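PDB 5TXE: lasso peptide isopeptidase AtxE2 from Asticcacaulis excentricus, which hydrolyses the isopeptide bond of the lasso peptides astexin-2 and astexin-3, opening these threaded molecules into linear peptides. Local coordinates for residues A[549-561]-A[606-618]. The protein carries 1 engineered substitution. Numbering follows the deposited sequence.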
ATOM      1  N   SER A 549     -10.469  -5.379   9.729  1.00 22.51           N
ATOM      2  CA  SER A 549     -10.150  -4.044  10.228  1.00 27.87           C
ATOM      3  C   SER A 549     -11.319  -3.071  10.066  1.00 27.56           C
ATOM      4  O   SER A 549     -11.313  -1.999  10.646  1.00 33.58           O
ATOM      5  CB  SER A 549      -9.002  -3.479   9.460  1.00 27.72           C
ATOM      6  OG  SER A 549      -9.449  -3.175   8.146  1.00 32.89           O
ATOM      7  N   SER A 550     -12.305  -3.444   9.289  1.00 25.53           N
ATOM      8  CA  SER A 550     -13.462  -2.614   9.104  1.00 28.91           C
ATOM      9  C   SER A 550     -14.727  -3.431   8.815  1.00 29.97           C
ATOM     10  O   SER A 550     -14.676  -4.608   8.472  1.00 28.42           O
ATOM     11  CB  SER A 550     -13.250  -1.643   7.952  1.00 29.07           C
ATOM     12  OG  SER A 550     -13.078  -2.352   6.728  1.00 27.99           O
ATOM     13  N   CYS A 551     -15.859  -2.766   8.984  1.00 31.40           N
ATOM     14  CA  CYS A 551     -17.155  -3.287   8.681  1.00 29.43           C
ATOM     15  C   CYS A 551     -18.038  -2.022   8.432  1.00 31.99           C
ATOM     16  O   CYS A 551     -17.756  -0.946   8.987  1.00 31.33           O
ATOM     17  CB  CYS A 551     -17.627  -4.154   9.849  1.00 33.29           C
ATOM     18  SG  CYS A 551     -18.896  -5.367   9.404  1.00 41.37           S
ATOM     19  N   CYS A 552     -19.023  -2.076   7.538  1.00 30.87           N
ATOM     20  CA  CYS A 552     -19.484  -3.318   6.859  1.00 32.29           C
ATOM     21  C   CYS A 552     -19.646  -3.098   5.384  1.00 29.55           C
ATOM     22  O   CYS A 552     -19.580  -1.962   4.874  1.00 33.30           O
ATOM     23  CB  CYS A 552     -20.837  -3.727   7.442  1.00 32.03           C
ATOM     24  SG  CYS A 552     -20.688  -4.251   9.174  1.00 36.34           S
ATOM     25  N   THR A 553     -19.860  -4.180   4.664  1.00 26.37           N
ATOM     26  CA  THR A 553     -20.178  -4.050   3.251  1.00 28.21           C
ATOM     27  C   THR A 553     -21.682  -4.063   3.093  1.00 26.56           C
ATOM     28  O   THR A 553     -22.292  -5.161   2.911  1.00 27.42           O
ATOM     29  CB  THR A 553     -19.501  -5.176   2.449  1.00 29.17           C
ATOM     30  OG1 THR A 553     -18.108  -5.233   2.787  1.00 29.52           O
ATOM     31  CG2 THR A 553     -19.711  -4.927   0.988  1.00 29.65           C
ATOM     32  N   ASP A 554     -22.289  -2.889   3.239  1.00 25.03           N
ATOM     33  CA  ASP A 554     -23.757  -2.767   3.360  1.00 27.13           C
ATOM     34  C   ASP A 554     -24.180  -1.399   2.935  1.00 28.60           C
ATOM     35  O   ASP A 554     -23.306  -0.535   2.721  1.00 26.87           O
ATOM     36  CB  ASP A 554     -24.279  -3.160   4.764  1.00 29.38           C
ATOM     37  CG  ASP A 554     -23.870  -2.187   5.918  1.00 30.00           C
ATOM     38  OD1 ASP A 554     -23.072  -1.233   5.716  1.00 27.80           O
ATOM     39  OD2 ASP A 554     -24.344  -2.425   7.081  1.00 29.52           O
ATOM     40  N   SER A 555     -25.483  -1.190   2.744  1.00 29.21           N
ATOM     41  CA  SER A 555     -25.966   0.115   2.290  1.00 29.94           C
ATOM     42  C   SER A 555     -25.681   1.194   3.307  1.00 28.64           C
ATOM     43  O   SER A 555     -25.388   2.338   2.935  1.00 25.90           O
ATOM     44  CB  SER A 555     -27.476   0.144   1.955  1.00 30.86           C
ATOM     45  OG  SER A 555     -28.210  -0.234   3.092  1.00 39.12           O
ATOM     46  N   PHE A 556     -25.743   0.847   4.588  1.00 29.05           N
ATOM     47  CA  PHE A 556     -25.525   1.853   5.593  1.00 26.48           C
ATOM     48  C   PHE A 556     -24.136   2.468   5.411  1.00 29.08           C
ATOM     49  O   PHE A 556     -23.961   3.692   5.282  1.00 26.81           O
ATOM     50  CB  PHE A 556     -25.655   1.271   6.962  1.00 24.29           C
ATOM     51  CG  PHE A 556     -25.354   2.284   8.033  1.00 25.01           C
ATOM     52  CD1 PHE A 556     -26.223   3.285   8.293  1.00 23.78           C
ATOM     53  CD2 PHE A 556     -24.186   2.228   8.747  1.00 25.07           C
ATOM     54  CE1 PHE A 556     -25.957   4.230   9.271  1.00 27.27           C
ATOM     55  CE2 PHE A 556     -23.894   3.172   9.714  1.00 27.76           C
ATOM     56  CZ  PHE A 556     -24.808   4.187  10.001  1.00 24.71           C
ATOM     57  N   THR A 557     -23.152   1.600   5.307  1.00 25.43           N
ATOM     58  CA  THR A 557     -21.787   2.075   5.156  1.00 26.57           C
ATOM     59  C   THR A 557     -21.575   2.754   3.801  1.00 26.29           C
ATOM     60  O   THR A 557     -20.984   3.828   3.721  1.00 26.53           O
ATOM     61  CB  THR A 557     -20.758   0.924   5.352  1.00 24.42           C
ATOM     62  OG1 THR A 557     -20.927   0.313   6.636  1.00 22.72           O
ATOM     63  CG2 THR A 557     -19.405   1.424   5.260  1.00 24.25           C
ATOM     64  N   ALA A 558     -22.078   2.150   2.729  1.00 24.85           N
ATOM     65  CA  ALA A 558     -21.748   2.612   1.377  1.00 23.77           C
ATOM     66  C   ALA A 558     -22.584   3.802   0.901  1.00 25.46           C
ATOM     67  O   ALA A 558     -22.150   4.600   0.052  1.00 26.98           O
ATOM     68  CB  ALA A 558     -21.916   1.448   0.438  1.00 27.48           C
ATOM     69  N   SER A 559     -23.819   3.893   1.380  1.00 26.89           N
ATOM     70  CA  SER A 559     -24.729   4.947   0.947  1.00 30.26           C
ATOM     71  C   SER A 559     -24.773   5.979   2.082  1.00 31.94           C
ATOM     72  O   SER A 559     -24.283   7.097   1.923  1.00 38.08           O
ATOM     73  CB  SER A 559     -26.121   4.402   0.683  1.00 34.64           C
ATOM     74  OG  SER A 559     -27.035   5.466   0.512  1.00 44.30           O
ATOM     75  N   VAL A 560     -25.270   5.586   3.250  1.00 27.42           N
ATOM     76  CA  VAL A 560     -25.560   6.578   4.306  1.00 26.85           C
ATOM     77  C   VAL A 560     -24.266   7.278   4.820  1.00 28.03           C
ATOM     78  O   VAL A 560     -24.169   8.489   4.762  1.00 29.93           O
ATOM     79  CB  VAL A 560     -26.369   5.988   5.422  1.00 25.63           C
ATOM     80  CG1 VAL A 560     -26.710   7.050   6.475  1.00 29.17           C
ATOM     81  CG2 VAL A 560     -27.681   5.373   4.916  1.00 26.82           C
ATOM     82  N   MET A 561     -23.268   6.513   5.234  1.00 26.14           N
ATOM     83  CA  MET A 561     -22.117   7.038   5.883  1.00 25.84           C
ATOM     84  C   MET A 561     -21.117   7.699   4.966  1.00 27.30           C
ATOM     85  O   MET A 561     -20.213   8.401   5.427  1.00 26.78           O
ATOM     86  CB  MET A 561     -21.448   5.947   6.721  1.00 26.39           C
ATOM     87  CG  MET A 561     -22.299   5.558   7.939  1.00 32.54           C
ATOM     88  SD  MET A 561     -22.968   6.909   8.944  1.00 38.52           S
ATOM     89  CE  MET A 561     -21.371   7.464   9.381  1.00 37.69           C
ATOM     90  N   SER A 606     -11.207  -1.764  14.542  1.00 19.53           N
ATOM     91  CA  SER A 606     -11.485  -0.618  13.686  1.00 20.42           C
ATOM     92  C   SER A 606     -10.846   0.681  14.154  1.00 18.77           C
ATOM     93  O   SER A 606     -10.760   0.944  15.340  1.00 20.48           O
ATOM     94  CB  SER A 606     -13.015  -0.422  13.628  1.00 20.89           C
ATOM     95  OG  SER A 606     -13.394   0.599  12.740  1.00 20.91           O
ATOM     96  N   ALA A 607     -10.454   1.509  13.206  1.00 19.49           N
ATOM     97  CA  ALA A 607     -10.190   2.921  13.465  1.00 19.22           C
ATOM     98  C   ALA A 607     -11.473   3.614  13.869  1.00 19.76           C
ATOM     99  O   ALA A 607     -12.543   3.227  13.383  1.00 21.35           O
ATOM    100  CB  ALA A 607      -9.646   3.573  12.219  1.00 19.78           C
ATOM    101  N   ASP A 608     -11.388   4.583  14.786  1.00 18.89           N
ATOM    102  CA  ASP A 608     -12.524   5.397  15.094  1.00 19.93           C
ATOM    103  C   ASP A 608     -13.095   6.028  13.847  1.00 21.58           C
ATOM    104  O   ASP A 608     -14.301   6.212  13.714  1.00 23.39           O
ATOM    105  CB  ASP A 608     -12.262   6.455  16.185  1.00 21.05           C
ATOM    106  CG  ASP A 608     -11.085   7.388  15.888  1.00 23.31           C
ATOM    107  OD1 ASP A 608     -10.353   7.282  14.846  1.00 24.08           O
ATOM    108  OD2 ASP A 608     -10.881   8.267  16.761  1.00 26.92           O
ATOM    109  N   GLU A 609     -12.249   6.365  12.933  1.00 22.26           N
ATOM    110  CA  GLU A 609     -12.698   7.009  11.698  1.00 27.03           C
ATOM    111  C   GLU A 609     -13.521   6.063  10.786  1.00 27.96           C
ATOM    112  O   GLU A 609     -14.139   6.529   9.838  1.00 26.56           O
ATOM    113  CB  GLU A 609     -11.468   7.542  11.000  1.00 32.60           C
ATOM    114  CG  GLU A 609     -11.687   8.317   9.739  1.00 41.64           C
ATOM    115  CD  GLU A 609     -10.445   9.122   9.309  1.00 44.35           C
ATOM    116  OE1 GLU A 609      -9.718   8.648   8.402  1.00 44.57           O
ATOM    117  OE2 GLU A 609     -10.189  10.207   9.891  1.00 55.81           O
ATOM    118  N   GLU A 610     -13.614   4.770  11.111  1.00 23.77           N
ATOM    119  CA  GLU A 610     -14.463   3.870  10.328  1.00 25.46           C
ATOM    120  C   GLU A 610     -15.471   3.137  11.144  1.00 23.66           C
ATOM    121  O   GLU A 610     -16.313   2.445  10.558  1.00 24.78           O
ATOM    122  CB  GLU A 610     -13.608   2.821   9.590  1.00 28.41           C
ATOM    123  CG  GLU A 610     -12.668   3.445   8.562  1.00 29.05           C
ATOM    124  CD  GLU A 610     -11.926   2.396   7.718  1.00 38.13           C
ATOM    125  OE1 GLU A 610     -11.368   1.384   8.266  1.00 38.69           O
ATOM    126  OE2 GLU A 610     -11.851   2.621   6.490  1.00 38.81           O
ATOM    127  N   TYR A 611     -15.434   3.261  12.466  1.00 20.46           N
ATOM    128  CA  TYR A 611     -16.291   2.401  13.269  1.00 18.68           C
ATOM    129  C   TYR A 611     -17.772   2.613  13.102  1.00 19.60           C
ATOM    130  O   TYR A 611     -18.519   1.669  13.341  1.00 18.48           O
ATOM    131  CB  TYR A 611     -15.933   2.431  14.761  1.00 20.09           C
ATOM    132  CG  TYR A 611     -16.725   3.367  15.639  1.00 19.17           C
ATOM    133  CD1 TYR A 611     -16.570   4.728  15.555  1.00 20.94           C
ATOM    134  CD2 TYR A 611     -17.559   2.882  16.599  1.00 21.08           C
ATOM    135  CE1 TYR A 611     -17.314   5.587  16.360  1.00 21.86           C
ATOM    136  CE2 TYR A 611     -18.267   3.716  17.439  1.00 21.57           C
ATOM    137  CZ  TYR A 611     -18.156   5.070  17.312  1.00 22.03           C
ATOM    138  OH  TYR A 611     -18.886   5.895  18.125  1.00 21.64           O
ATOM    139  N   LEU A 612     -18.219   3.826  12.754  1.00 18.42           N
ATOM    140  CA  LEU A 612     -19.609   4.099  12.716  1.00 20.11           C
ATOM    141  C   LEU A 612     -20.330   3.160  11.741  1.00 22.29           C
ATOM    142  O   LEU A 612     -21.449   2.712  12.010  1.00 19.86           O
ATOM    143  CB  LEU A 612     -19.889   5.524  12.275  1.00 21.55           C
ATOM    144  CG  LEU A 612     -19.545   6.607  13.315  1.00 23.14           C
ATOM    145  CD1 LEU A 612     -19.774   7.991  12.751  1.00 23.17           C
ATOM    146  CD2 LEU A 612     -20.376   6.398  14.541  1.00 24.18           C
ATOM    147  N   GLY A 613     -19.652   2.889  10.640  1.00 20.89           N
ATOM    148  CA  GLY A 613     -20.078   1.932   9.630  1.00 22.13           C
ATOM    149  C   GLY A 613     -20.336   0.537  10.128  1.00 22.06           C
ATOM    150  O   GLY A 613     -21.184  -0.183   9.568  1.00 22.56           O
ATOM    151  N   ALA A 614     -19.692   0.172  11.228  1.00 21.82           N
ATOM    152  CA  ALA A 614     -19.813  -1.151  11.725  1.00 22.49           C
ATOM    153  C   ALA A 614     -21.022  -1.322  12.617  1.00 24.83           C
ATOM    154  O   ALA A 614     -21.459  -2.452  12.901  1.00 21.79           O
ATOM    155  CB  ALA A 614     -18.574  -1.528  12.502  1.00 23.36           C
ATOM    156  N   LEU A 615     -21.593  -0.213  13.065  1.00 23.70           N
ATOM    157  CA  LEU A 615     -22.522  -0.310  14.148  1.00 22.08           C
ATOM    158  C   LEU A 615     -23.821  -1.029  13.850  1.00 20.05           C
ATOM    159  O   LEU A 615     -24.247  -1.813  14.679  1.00 19.87           O
ATOM    160  CB  LEU A 615     -22.762   1.063  14.766  1.00 22.31           C
ATOM    161  CG  LEU A 615     -21.541   1.624  15.515  1.00 22.48           C
ATOM    162  CD1 LEU A 615     -21.882   2.977  16.102  1.00 23.98           C
ATOM    163  CD2 LEU A 615     -21.092   0.710  16.663  1.00 22.93           C
ATOM    164  N   PRO A 616     -24.510  -0.723  12.761  1.00 19.24           N
ATOM    165  CA  PRO A 616     -25.759  -1.510  12.572  1.00 22.01           C
ATOM    166  C   PRO A 616     -25.508  -3.023  12.501  1.00 21.49           C
ATOM    167  O   PRO A 616     -26.146  -3.798  13.192  1.00 22.52           O
ATOM    168  CB  PRO A 616     -26.312  -0.981  11.226  1.00 20.67           C
ATOM    169  CG  PRO A 616     -25.777   0.411  11.181  1.00 20.45           C
ATOM    170  CD  PRO A 616     -24.412   0.370  11.799  1.00 19.38           C
ATOM    171  N   GLY A 617     -24.523  -3.399  11.715  1.00 22.03           N
ATOM    172  CA  GLY A 617     -24.102  -4.782  11.634  1.00 24.78           C
ATOM    173  C   GLY A 617     -23.736  -5.373  12.962  1.00 26.01           C
ATOM    174  O   GLY A 617     -24.216  -6.458  13.347  1.00 24.92           O
ATOM    175  N   PHE A 618     -22.903  -4.664  13.698  1.00 24.49           N
ATOM    176  CA  PHE A 618     -22.503  -5.163  15.001  1.00 24.99           C
ATOM    177  C   PHE A 618     -23.721  -5.384  15.903  1.00 23.47           C
ATOM    178  O   PHE A 618     -23.820  -6.362  16.613  1.00 21.54           O
ATOM    179  CB  PHE A 618     -21.497  -4.206  15.643  1.00 24.57           C
ATOM    180  CG  PHE A 618     -21.089  -4.602  17.028  1.00 27.02           C
ATOM    181  CD1 PHE A 618     -20.094  -5.524  17.232  1.00 27.22           C
ATOM    182  CD2 PHE A 618     -21.741  -4.086  18.120  1.00 30.90           C
ATOM    183  CE1 PHE A 618     -19.723  -5.895  18.491  1.00 26.78           C
ATOM    184  CE2 PHE A 618     -21.381  -4.462  19.395  1.00 30.99           C
ATOM    185  CZ  PHE A 618     -20.349  -5.349  19.577  1.00 28.59           C
TER
HETATM  186  O   HOH W   1      -9.668  -0.458   7.372  1.00 25.74           O
HETATM  187  O   HOH W   2     -10.450   0.512  10.415  1.00 27.10           O
HETATM  188  O   HOH W   3     -15.253  -0.316  10.812  1.00 17.78           O
HETATM  189  O   HOH W   4     -16.929   1.454   8.121  1.00 31.72           O
HETATM  190  O   HOH W   5     -23.303  -2.143   9.625  1.00 22.01           O
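Gly613, Phe556 and Cys551 bury the most surface where residues 549-561 meet 606-618. The Phe556 ring takes Pro616 over one face: CG of Pro616 stands 3.6 Å from the ring centroid and 19° off the normal, a CH-pi contact displaced toward the rim. The same ring has carbonyl oxygens at its edge: Leu612 O lies 3.4 Å from Phe556 CE2, and Gly613 O sits in the ring plane beside CD2. With CG anti to the backbone N (chi1 177°), Phe556 projects from helix 555-560 toward Pro616.

Gly613 fits closely against residues 551-557: Cys551 O lies 3.2 Å from Gly613 C, and Thr557 OG1 is 3.0 Å from Gly613 O. That hydroxyl donates to Asp554 OD1 and accepts from Cys552 N, while Asp554 OD1 also caps the helix through Thr557 N. Beside it, Cys551 CB packs on Ala614 CB at 3.9 Å; the vicinal disulfide Cys551-Cys552 spans a cis peptide bond.

These segments follow neighbouring parallel strands, 545-548 and 602-607, of the alpha/beta-hydrolase sheet, and just after strand 602-607 comes Glu610, the probable acid of the charge relay, whose OE2 accepts from His638 ND1. Several waters bridge the two segments. One lies within hydrogen-bonding distance of Ser549 O and Glu610 OE1 and accepts from Ala607 N; another donates to Cys551 O and Glu610 O, 2.7 Å from each. A third bridges Asp554 OD2 and Gly613 O as donor and receives Gly617 N at 2.7 Å, tying the capping carboxylate to the backbone of Gly617.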